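Local atomic coordinates of putative thioesterase (Syntrophus aciditrophicus SB, PDB entry 3HDU), a protein that probably hydrolyses thioesters, as a putative thioesterase of the hotdog-fold superfamily. Residues V65-I70 and V108-P113; G75-M80 and A133-E138. One frame throughout, in Å; residues are numbered along the deposited sequence.

How the contacts relate
Both contacts lay helix 58-85 against the concave antiparallel sheet, and both are buried. Contact 1 takes an earlier part of the helix, at strand 101-110, the edge of the sheet within this chain and close to a second subunit; contact 2 lies further along, over the interior strand 132-141, and is nearer the middle of the chain. Their centres are about 15 Å apart, bridged where Ile70 of contact 1 touches Thr137 of the strand in contact 2. The chemistry follows the position: contact 1 mixes aliphatic groups with a tyrosine and a serine whose hydroxyls hydrogen-bond to backbone carbonyls of the same helix, while contact 2 is purely aliphatic, built mostly from alanines, and brings the backbones closer.

Contact 1: residues V65-I70 and V108-P113; sequences VISSAI and VEYLRP
Where Ile66, Ser67 and Ile70 meet Val108 and Tyr110, the axes of helix 65-70 and strand 108-110 approach to 9.9 Å, their N-to-C directions 135° apart. The side chains of Ile66 and Tyr110 run alongside each other, pointing opposite ways, and the isoleucine gathers round one ring carbon: CG2 of Ile66 lies 3.6 Å from Tyr110 CE2, while its CD1 stands 4.0 Å from the same Tyr110 CE2. One turn on, Ile70 and Val108 meet tip to tip. An extended outer chain in Ile70 (chi2 174°) carries CD1 out to both valine methyls, with Ile70 CD1 3.7 Å from Val108 CG1 and slightly farther from CG2. That same Val108 CG1 also sits over one face of the Tyr110 ring, near the rim, so the valine joins the two patches. This is the hotdog arrangement, a long helix wrapped by a curved antiparallel sheet, seen here at the strand that is outermost within the chain. Val108 and Glu109 pair antiparallel with a strand of the second subunit, which carries the sheet across the interface. Tyr110 starts with CG beside its own backbone N (chi1 -58°), and the ring then leans in toward the helix until OH is 3.7 Å from Ser67 CB. The hydroxyl does not bond to the serine; it hydrogen-bonds to the backbone O of Gly63, at the preceding turn of the helix. A phenylalanine in its place has no hydroxyl for the Gly63 carbonyl, and its ring would probably be freer to shift against the helix. Ser67 OG makes its own hydrogen bonds, to Gly64 O and to OG of Ser67 in the second subunit.

Contact 2: residues G75-M80 and A133-E138; sequences GLAAFM and AVIRTE
Ala77 and Ala78 present two small methyl bumps to Ile135 and Ala133, and the strand side chains are shaped around them. Ala77 CB fits the fork of Ile135, 3.8 Å from Ile135 CG1 and 4.0 Å from Ile135 CG2, so both branches of the isoleucine embrace a single methyl. The outer end of Ile135 bends aside instead of running straight out (chi2 82°), which brings its CD1 alongside the next helix residue, 3.9 Å from Ala78 CB. Ala78 CB in turn fills the hollow between that CD1 and the methyl of Ala133, whose CB is 4.0 Å from Ala78 CB. With such short side chains between them, the backbones draw close: CA of Ala78 and CA of Ala133 are 5.5 Å apart, and the axes of helix 75-80 and strand 133-138 come within 8.4 Å at an angle of 133°. Here the central helix of the hotdog fold lies on an interior strand of the sheet, whose backbone at Ala133 and Ile135 is hydrogen-bonded to Tyr154 and Val152 of strand 146-156. Neighbours extend the apolar surface: Ala74, one turn earlier in the helix, also touches Ile135, Phe82 reaches Ala133, and Val42 touches Ala77. The side-chain groups that meet here are all saturated hydrocarbon, so helix and strand are held by close fit and by exclusion of water, with no directional bond between the two segments to set their alignment.

Contact 1: residues V65-I70 and V108-P113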
ATOM      1  N   VAL A  65      -9.318  16.677  11.540  1.00 71.97           N
ATOM      2  CA  VAL A  65     -10.716  16.959  11.174  1.00 71.56           C
ATOM      3  C   VAL A  65     -11.087  16.256   9.863  1.00 71.54           C
ATOM      4  O   VAL A  65     -12.132  15.598   9.796  1.00 71.97           O
ATOM      5  CB  VAL A  65     -10.996  18.497  11.066  1.00 71.61           C
ATOM      6  CG1 VAL A  65     -12.364  18.783  10.463  1.00 71.42           C
ATOM      7  CG2 VAL A  65     -10.880  19.159  12.431  1.00 71.38           C
ATOM      8  N   ILE A  66     -10.229  16.396   8.845  1.00 71.23           N
ATOM      9  CA  ILE A  66     -10.419  15.751   7.528  1.00 71.13           C
ATOM     10  C   ILE A  66     -10.463  14.216   7.635  1.00 71.51           C
ATOM     11  O   ILE A  66     -11.312  13.582   6.988  1.00 71.33           O
ATOM     12  CB  ILE A  66      -9.323  16.194   6.513  1.00 71.09           C
ATOM     13  CG1 ILE A  66      -9.545  17.648   6.093  1.00 71.07           C
ATOM     14  CG2 ILE A  66      -9.313  15.321   5.242  1.00 70.56           C
ATOM     15  CD1 ILE A  66      -8.350  18.249   5.369  1.00 71.18           C
ATOM     16  N   SER A  67      -9.567  13.640   8.448  1.00 71.41           N
ATOM     17  CA  SER A  67      -9.521  12.186   8.667  1.00 71.48           C
ATOM     18  C   SER A  67     -10.791  11.685   9.369  1.00 71.79           C
ATOM     19  O   SER A  67     -11.289  10.616   9.018  1.00 72.32           O
ATOM     20  CB  SER A  67      -8.259  11.749   9.439  1.00 71.67           C
ATOM     21  OG  SER A  67      -8.214  12.263  10.764  1.00 71.47           O
ATOM     22  N   SER A  68     -11.312  12.459  10.332  1.00 71.79           N
ATOM     23  CA  SER A  68     -12.575  12.119  11.023  1.00 71.99           C
ATOM     24  C   SER A  68     -13.779  12.175  10.080  1.00 72.00           C
ATOM     25  O   SER A  68     -14.591  11.254  10.080  1.00 71.89           O
ATOM     26  CB  SER A  68     -12.833  13.037  12.211  1.00 72.43           C
ATOM     27  OG  SER A  68     -11.855  12.832  13.208  1.00 73.47           O
ATOM     28  N   ALA A  69     -13.877  13.248   9.285  1.00 71.67           N
ATOM     29  CA  ALA A  69     -14.961  13.426   8.303  1.00 71.74           C
ATOM     30  C   ALA A  69     -15.020  12.281   7.284  1.00 72.00           C
ATOM     31  O   ALA A  69     -16.106  11.786   6.972  1.00 72.29           O
ATOM     32  CB  ALA A  69     -14.822  14.760   7.577  1.00 71.45           C
ATOM     33  N   ILE A  70     -13.850  11.880   6.775  1.00 72.21           N
ATOM     34  CA  ILE A  70     -13.722  10.749   5.835  1.00 72.09           C
ATOM     35  C   ILE A  70     -14.158   9.431   6.506  1.00 72.91           C
ATOM     36  O   ILE A  70     -14.901   8.651   5.905  1.00 73.43           O
ATOM     37  CB  ILE A  70     -12.270  10.654   5.242  1.00 71.68           C
ATOM     38  CG1 ILE A  70     -12.044  11.804   4.250  1.00 71.51           C
ATOM     39  CG2 ILE A  70     -12.026   9.315   4.542  1.00 70.95           C
ATOM     40  CD1 ILE A  70     -10.627  11.918   3.711  1.00 71.41           C
ATOM     41  N   VAL A 108      -5.740   7.926   4.094  1.00 71.40           N
ATOM     42  CA  VAL A 108      -6.125   9.258   3.610  1.00 70.39           C
ATOM     43  C   VAL A 108      -4.923   9.957   2.969  1.00 70.12           C
ATOM     44  O   VAL A 108      -3.886  10.076   3.614  1.00 70.04           O
ATOM     45  CB  VAL A 108      -6.678  10.147   4.768  1.00 69.73           C
ATOM     46  CG1 VAL A 108      -7.033  11.558   4.273  1.00 69.23           C
ATOM     47  CG2 VAL A 108      -7.895   9.494   5.411  1.00 68.82           C
ATOM     48  N   GLU A 109      -5.098  10.395   1.711  1.00 70.12           N
ATOM     49  CA  GLU A 109      -4.088  11.127   0.945  0.50 69.90           C
ATOM     50  C   GLU A 109      -4.598  12.573   0.784  1.00 70.43           C
ATOM     51  O   GLU A 109      -5.709  12.787   0.291  1.00 70.34           O
ATOM     52  CB  GLU A 109      -3.871  10.459  -0.419  0.50 69.56           C
ATOM     53  CG  GLU A 109      -3.755   8.915  -0.383  0.50 69.15           C
ATOM     54  CD  GLU A 109      -2.687   8.396   0.572  0.50 68.90           C
ATOM     55  OE1 GLU A 109      -1.610   9.019   0.667  0.50 68.63           O
ATOM     56  OE2 GLU A 109      -2.922   7.347   1.213  0.50 68.64           O
ATOM     57  N   TYR A 110      -3.786  13.547   1.197  1.00 71.26           N
ATOM     58  CA  TYR A 110      -4.135  14.975   1.169  1.00 72.25           C
ATOM     59  C   TYR A 110      -3.456  15.700   0.004  1.00 73.88           C
ATOM     60  O   TYR A 110      -2.226  15.679  -0.104  1.00 73.59           O
ATOM     61  CB  TYR A 110      -3.682  15.639   2.475  1.00 71.67           C
ATOM     62  CG  TYR A 110      -4.260  15.061   3.762  1.00 71.50           C
ATOM     63  CD1 TYR A 110      -3.813  13.830   4.276  1.00 71.51           C
ATOM     64  CD2 TYR A 110      -5.212  15.775   4.512  1.00 71.16           C
ATOM     65  CE1 TYR A 110      -4.326  13.308   5.474  1.00 71.52           C
ATOM     66  CE2 TYR A 110      -5.720  15.269   5.714  1.00 71.03           C
ATOM     67  CZ  TYR A 110      -5.275  14.032   6.189  1.00 71.51           C
ATOM     68  OH  TYR A 110      -5.762  13.509   7.363  1.00 71.50           O
ATOM     69  N   LEU A 111      -4.256  16.345  -0.848  1.00 76.47           N
ATOM     70  CA  LEU A 111      -3.758  17.125  -2.003  1.00 78.47           C
ATOM     71  C   LEU A 111      -3.343  18.542  -1.628  1.00 80.47           C
ATOM     72  O   LEU A 111      -2.458  19.120  -2.267  1.00 80.77           O
ATOM     73  CB  LEU A 111      -4.805  17.188  -3.117  1.00 78.73           C
ATOM     74  CG  LEU A 111      -5.065  15.878  -3.854  1.00 79.22           C
ATOM     75  CD1 LEU A 111      -6.231  16.046  -4.819  1.00 79.32           C
ATOM     76  CD2 LEU A 111      -3.808  15.426  -4.601  1.00 79.27           C
ATOM     77  N   ARG A 112      -4.031  19.121  -0.647  1.00 82.87           N
ATOM     78  CA  ARG A 112      -3.718  20.453  -0.126  1.00 84.76           C
ATOM     79  C   ARG A 112      -4.340  20.568   1.278  1.00 85.99           C
ATOM     80  O   ARG A 112      -5.205  19.749   1.622  1.00 86.38           O
ATOM     81  CB  ARG A 112      -4.251  21.542  -1.081  1.00 85.08           C
ATOM     82  CG  ARG A 112      -5.742  21.894  -0.946  1.00 85.47           C
ATOM     83  CD  ARG A 112      -6.235  22.706  -2.131  1.00 85.59           C
ATOM     84  NE  ARG A 112      -6.470  21.878  -3.319  1.00 85.94           N
ATOM     85  CZ  ARG A 112      -6.857  22.332  -4.520  1.00 86.08           C
ATOM     86  NH1 ARG A 112      -7.046  23.641  -4.751  1.00 85.99           N
ATOM     87  NH2 ARG A 112      -7.049  21.463  -5.519  1.00 86.09           N
ATOM     88  N   PRO A 113      -3.918  21.572   2.087  1.00 87.31           N
ATOM     89  CA  PRO A 113      -4.519  21.734   3.424  1.00 87.68           C
ATOM     90  C   PRO A 113      -5.908  22.376   3.280  1.00 87.87           C
ATOM     91  O   PRO A 113      -6.051  23.373   2.545  1.00 88.42           O
ATOM     92  CB  PRO A 113      -3.524  22.635   4.164  1.00 87.73           C
ATOM     93  CG  PRO A 113      -2.783  23.363   3.092  1.00 87.71           C
ATOM     94  CD  PRO A 113      -2.908  22.612   1.805  1.00 87.52           C
TER

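Contact 2: residues G75-M80 and A133-E138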
ATOM      1  N   GLY A  75     -18.174   5.313   7.309  1.00 71.47           N
ATOM      2  CA  GLY A  75     -19.008   4.567   8.257  1.00 71.31           C
ATOM      3  C   GLY A  75     -20.478   4.520   7.873  1.00 70.89           C
ATOM      4  O   GLY A  75     -21.119   3.474   8.007  1.00 71.38           O
ATOM      5  N   LEU A  76     -21.001   5.652   7.398  1.00 70.57           N
ATOM      6  CA  LEU A  76     -22.378   5.751   6.902  1.00 70.14           C
ATOM      7  C   LEU A  76     -22.548   4.953   5.603  1.00 70.47           C
ATOM      8  O   LEU A  76     -23.563   4.285   5.432  1.00 71.01           O
ATOM      9  CB  LEU A  76     -22.775   7.217   6.685  1.00 70.07           C
ATOM     10  CG  LEU A  76     -24.193   7.546   6.199  1.00 69.82           C
ATOM     11  CD1 LEU A  76     -25.243   6.912   7.086  1.00 69.61           C
ATOM     12  CD2 LEU A  76     -24.386   9.050   6.134  1.00 69.74           C
ATOM     13  N   ALA A  77     -21.571   5.042   4.691  1.00 70.29           N
ATOM     14  CA  ALA A  77     -21.591   4.272   3.432  1.00 70.02           C
ATOM     15  C   ALA A  77     -21.532   2.762   3.701  1.00 70.12           C
ATOM     16  O   ALA A  77     -22.204   1.985   3.013  1.00 69.89           O
ATOM     17  CB  ALA A  77     -20.455   4.692   2.507  1.00 69.96           C
ATOM     18  N   ALA A  78     -20.726   2.366   4.697  1.00 70.16           N
ATOM     19  CA  ALA A  78     -20.620   0.968   5.157  1.00 70.04           C
ATOM     20  C   ALA A  78     -21.985   0.457   5.636  1.00 69.97           C
ATOM     21  O   ALA A  78     -22.419  -0.615   5.216  1.00 70.35           O
ATOM     22  CB  ALA A  78     -19.580   0.833   6.275  1.00 69.86           C
ATOM     23  N   PHE A  79     -22.650   1.248   6.486  1.00 69.70           N
ATOM     24  CA  PHE A  79     -24.006   0.956   6.993  1.00 69.63           C
ATOM     25  C   PHE A  79     -25.030   0.712   5.874  1.00 69.82           C
ATOM     26  O   PHE A  79     -25.805  -0.246   5.944  1.00 69.77           O
ATOM     27  CB  PHE A  79     -24.497   2.098   7.914  1.00 69.59           C
ATOM     28  CG  PHE A  79     -25.961   2.023   8.266  1.00 69.48           C
ATOM     29  CD1 PHE A  79     -26.400   1.183   9.287  1.00 69.33           C
ATOM     30  CD2 PHE A  79     -26.905   2.799   7.572  1.00 69.25           C
ATOM     31  CE1 PHE A  79     -27.763   1.108   9.614  1.00 69.40           C
ATOM     32  CE2 PHE A  79     -28.271   2.730   7.888  1.00 69.27           C
ATOM     33  CZ  PHE A  79     -28.702   1.883   8.915  1.00 69.37           C
HETATM   34  N   MSE A  80     -25.030   1.593   4.868  1.00 69.99           N
HETATM   35  CA  MSE A  80     -25.956   1.491   3.720  1.00 69.82           C
HETATM   36  C   MSE A  80     -25.722   0.251   2.859  1.00 70.47           C
HETATM   37  O   MSE A  80     -26.668  -0.267   2.259  1.00 71.07           O
HETATM   38  CB  MSE A  80     -25.914   2.754   2.845  1.00 68.69           C
HETATM   39  CG  MSE A  80     -26.385   4.009   3.552  1.00 67.97           C
HETATM   40 SE   MSE A  80     -28.241   3.947   4.077  0.75 66.23          SE
HETATM   41  CE  MSE A  80     -28.188   5.368   5.351  1.00 68.13           C
ATOM     42  N   ALA A 133     -16.640  -4.050   4.436  1.00 69.98           N
ATOM     43  CA  ALA A 133     -17.158  -3.031   3.517  1.00 70.08           C
ATOM     44  C   ALA A 133     -16.003  -2.087   3.183  1.00 70.29           C
ATOM     45  O   ALA A 133     -15.471  -1.436   4.086  1.00 70.39           O
ATOM     46  CB  ALA A 133     -18.287  -2.256   4.166  1.00 69.83           C
ATOM     47  N   VAL A 134     -15.598  -2.043   1.910  1.00 70.45           N
ATOM     48  CA  VAL A 134     -14.509  -1.170   1.439  1.00 70.35           C
ATOM     49  C   VAL A 134     -15.152   0.054   0.793  1.00 70.34           C
ATOM     50  O   VAL A 134     -15.948  -0.089  -0.141  1.00 70.24           O
ATOM     51  CB  VAL A 134     -13.584  -1.905   0.436  1.00 70.39           C
ATOM     52  CG1 VAL A 134     -12.516  -0.972  -0.131  1.00 70.04           C
ATOM     53  CG2 VAL A 134     -12.927  -3.092   1.118  1.00 70.25           C
ATOM     54  N   ILE A 135     -14.810   1.242   1.302  1.00 70.40           N
ATOM     55  CA  ILE A 135     -15.353   2.520   0.821  1.00 70.36           C
ATOM     56  C   ILE A 135     -14.236   3.418   0.281  1.00 70.20           C
ATOM     57  O   ILE A 135     -13.163   3.514   0.892  1.00 70.11           O
ATOM     58  CB  ILE A 135     -16.106   3.295   1.953  1.00 70.39           C
ATOM     59  CG1 ILE A 135     -17.324   2.507   2.459  1.00 70.59           C
ATOM     60  CG2 ILE A 135     -16.574   4.671   1.473  1.00 70.41           C
ATOM     61  CD1 ILE A 135     -17.000   1.439   3.461  1.00 71.01           C
ATOM     62  N   ARG A 136     -14.503   4.052  -0.862  1.00 69.42           N
ATOM     63  CA  ARG A 136     -13.613   5.046  -1.465  1.00 69.40           C
ATOM     64  C   ARG A 136     -14.309   6.394  -1.238  1.00 69.25           C
ATOM     65  O   ARG A 136     -15.510   6.513  -1.495  1.00 69.07           O
ATOM     66  CB  ARG A 136     -13.401   4.771  -2.958  1.00 68.69           C
ATOM     67  N   THR A 137     -13.573   7.388  -0.731  1.00 69.48           N
ATOM     68  CA  THR A 137     -14.128   8.727  -0.462  1.00 69.44           C
ATOM     69  C   THR A 137     -13.386   9.855  -1.169  1.00 69.60           C
ATOM     70  O   THR A 137     -12.207   9.729  -1.490  1.00 70.13           O
ATOM     71  CB  THR A 137     -14.147   9.047   1.046  1.00 69.46           C
ATOM     72  OG1 THR A 137     -12.818   8.972   1.569  1.00 69.91           O
ATOM     73  CG2 THR A 137     -15.041   8.077   1.784  1.00 69.12           C
ATOM     74  N   GLU A 138     -14.109  10.944  -1.421  1.00 69.71           N
ATOM     75  CA  GLU A 138     -13.559  12.166  -2.002  1.00 70.39           C
ATOM     76  C   GLU A 138     -14.045  13.316  -1.136  1.00 70.35           C
ATOM     77  O   GLU A 138     -15.250  13.459  -0.958  1.00 70.26           O
ATOM     78  CB  GLU A 138     -14.048  12.382  -3.431  1.00 70.66           C
ATOM     79  CG  GLU A 138     -13.672  11.292  -4.417  1.00 71.00           C
ATOM     80  CD  GLU A 138     -14.189  11.561  -5.823  1.00 71.29           C
ATOM     81  OE1 GLU A 138     -14.653  12.685  -6.111  1.00 71.67           O
ATOM     82  OE2 GLU A 138     -14.127  10.644  -6.665  1.00 72.32           O
TER